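Rep (PDB 3VW4) binds the replication origin of plasmid ColE2-P9 through this DNA-binding domain and serves as its replication initiator and primase. Local coordinates at residues Ala38-Val43 with Glu58-Gly63. Residues are numbered along the deposited sequence; the frame is centred on the assembly and turned at random.
Sequences AVIQRV and ECRAIG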
loop_
_atom_site.group_PDB
_atom_site.type_symbol
_atom_site.label_atom_id
_atom_site.label_comp_id
_atom_site.label_asym_id
_atom_site.label_seq_id
_atom_site.Cartn_x
_atom_site.Cartn_y
_atom_site.Cartn_z
ATOM N N ALA A 38 -9.911 18.668 0.944
ATOM C CA ALA A 38 -9.408 17.653 1.846
ATOM C C ALA A 38 -7.906 17.790 2.143
ATOM O O ALA A 38 -7.515 17.721 3.345
ATOM C CB ALA A 38 -9.731 16.250 1.399
ATOM N N VAL A 39 -7.091 17.997 1.106
ATOM C CA VAL A 39 -5.680 17.952 1.278
ATOM C C VAL A 39 -5.196 19.232 1.965
ATOM O O VAL A 39 -4.485 19.171 3.002
ATOM C CB VAL A 39 -5.032 17.781 -0.061
ATOM C CG1 VAL A 39 -3.549 18.161 -0.042
ATOM C CG2 VAL A 39 -5.298 16.361 -0.518
ATOM N N ILE A 40 -5.639 20.385 1.473
ATOM C CA ILE A 40 -5.381 21.624 2.181
ATOM C C ILE A 40 -5.710 21.488 3.659
ATOM O O ILE A 40 -4.959 21.899 4.496
ATOM C CB ILE A 40 -6.220 22.769 1.610
ATOM C CG1 ILE A 40 -5.819 22.984 0.153
ATOM C CG2 ILE A 40 -6.092 24.035 2.463
ATOM C CD1 ILE A 40 -6.653 24.094 -0.501
ATOM N N GLN A 41 -6.830 20.866 3.968
ATOM C CA GLN A 41 -7.232 20.759 5.344
ATOM C C GLN A 41 -6.245 19.888 6.154
ATOM O O GLN A 41 -5.887 20.215 7.282
ATOM C CB GLN A 41 -8.609 20.252 5.344
ATOM C CG GLN A 41 -9.138 19.792 6.642
ATOM C CD GLN A 41 -10.651 19.640 6.553
ATOM O OE1 GLN A 41 -11.381 20.555 6.973
ATOM N NE2 GLN A 41 -11.146 18.497 5.958
ATOM N N ARG A 42 -5.709 18.857 5.519
ATOM C CA ARG A 42 -4.647 18.098 6.151
ATOM C C ARG A 42 -3.305 18.881 6.284
ATOM O O ARG A 42 -2.570 18.719 7.276
ATOM C CB ARG A 42 -4.464 16.731 5.536
ATOM C CG ARG A 42 -3.371 16.032 6.273
ATOM C CD ARG A 42 -3.607 14.565 6.565
ATOM N NE ARG A 42 -4.684 14.283 7.476
ATOM C CZ ARG A 42 -4.691 13.261 8.322
ATOM N NH1 ARG A 42 -3.652 12.456 8.410
ATOM N NH2 ARG A 42 -5.728 13.055 9.110
ATOM N N VAL A 43 -3.052 19.793 5.360
ATOM C CA VAL A 43 -1.890 20.641 5.482
ATOM C C VAL A 43 -2.113 21.571 6.663
ATOM O O VAL A 43 -1.179 21.789 7.460
ATOM C CB VAL A 43 -1.569 21.487 4.221
ATOM C CG1 VAL A 43 -0.315 22.313 4.471
ATOM C CG2 VAL A 43 -1.380 20.627 2.974
ATOM N N GLU A 58 -0.109 29.966 2.406
ATOM C CA GLU A 58 0.955 29.021 2.040
ATOM C C GLU A 58 0.490 27.558 2.087
ATOM O O GLU A 58 0.742 26.783 1.156
ATOM C CB GLU A 58 2.253 29.250 2.838
ATOM C CG GLU A 58 3.449 28.402 2.344
ATOM C CD GLU A 58 4.810 29.031 2.660
ATOM O OE1 GLU A 58 4.821 30.114 3.373
ATOM O OE2 GLU A 58 5.859 28.506 2.191
ATOM N N CYS A 59 -0.209 27.209 3.173
ATOM C CA CYS A 59 -0.994 26.008 3.269
ATOM C C CYS A 59 -1.817 25.669 2.039
ATOM O O CYS A 59 -1.738 24.525 1.558
ATOM C CB CYS A 59 -1.890 26.126 4.446
ATOM S SG CYS A 59 -0.963 26.072 6.016
ATOM N N ARG A 60 -2.539 26.634 1.474
ATOM C CA ARG A 60 -3.310 26.380 0.238
ATOM C C ARG A 60 -2.435 26.014 -0.905
ATOM O O ARG A 60 -2.735 25.030 -1.629
ATOM C CB ARG A 60 -4.238 27.515 -0.172
ATOM C CG ARG A 60 -5.281 27.803 0.906
ATOM C CD ARG A 60 -6.385 28.807 0.564
ATOM N NE ARG A 60 -6.469 29.831 1.637
ATOM C CZ ARG A 60 -6.137 31.114 1.476
ATOM N NH1 ARG A 60 -5.703 31.522 0.281
ATOM N NH2 ARG A 60 -6.235 32.006 2.482
ATOM N N ALA A 61 -1.351 26.746 -1.073
ATOM C CA ALA A 61 -0.451 26.488 -2.185
ATOM C C ALA A 61 0.118 25.050 -2.071
ATOM O O ALA A 61 0.012 24.291 -3.022
ATOM C CB ALA A 61 0.650 27.551 -2.251
ATOM N N ILE A 62 0.651 24.656 -0.901
ATOM C CA ILE A 62 1.272 23.357 -0.811
ATOM C C ILE A 62 0.191 22.272 -1.027
ATOM O O ILE A 62 0.389 21.205 -1.673
ATOM C CB ILE A 62 2.260 23.113 0.423
ATOM C CG1 ILE A 62 1.790 22.006 1.241
ATOM C CG2 ILE A 62 2.650 24.294 1.324
ATOM C CD1 ILE A 62 2.388 20.815 0.623
ATOM N N GLY A 63 -0.968 22.574 -0.495
ATOM C CA GLY A 63 -2.091 21.688 -0.662
ATOM C C GLY A 63 -2.568 21.570 -2.093
ATOM O O GLY A 63 -2.882 20.466 -2.519
#
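Val43 and Gly63 illustrate how two helices can settle together where one residue, Gly63, has no side chain. Val43 holds CG1 anti to its own backbone N (chi1 -179°), and both its methyls touch helix 56-73. Its CG2 lies 3.9 Å from Gly63 CA and equally near Ile62 CG1, while CG1 reaches Cys59 SG at 4.1 Å. One turn back, CG1 of Val39 comes up beside the carbonyl oxygen of Gly63. The backbones are closest at the glycine, with 4.3 Å between Ile40 CA and Gly63 CA, and here Ile40 CG1 lies 4.0 Å from Gly63 CA. These contacts join consecutive helices, 32-49 and 56-73, of the primase C-terminal 1 region; segments 38-43 and 58-63 cross with 128° between their directions, well away from antiparallel. Helix 7-24 adds Trp20 beside Val39 and Phe14 beside Ile62, and Ile62 also packs on a guanine base of the bound DNA. Toward solvent the fit is looser. The extended chain of Ile40 (chi2 178°) carries CD1 out over the Arg60 backbone, and its CG2 meets exposed Arg60 at CG, 4.2 Å away. An alanine in place of Ile40 would probably open a gap over Gly63 and leave Arg60 CG without its apolar neighbour.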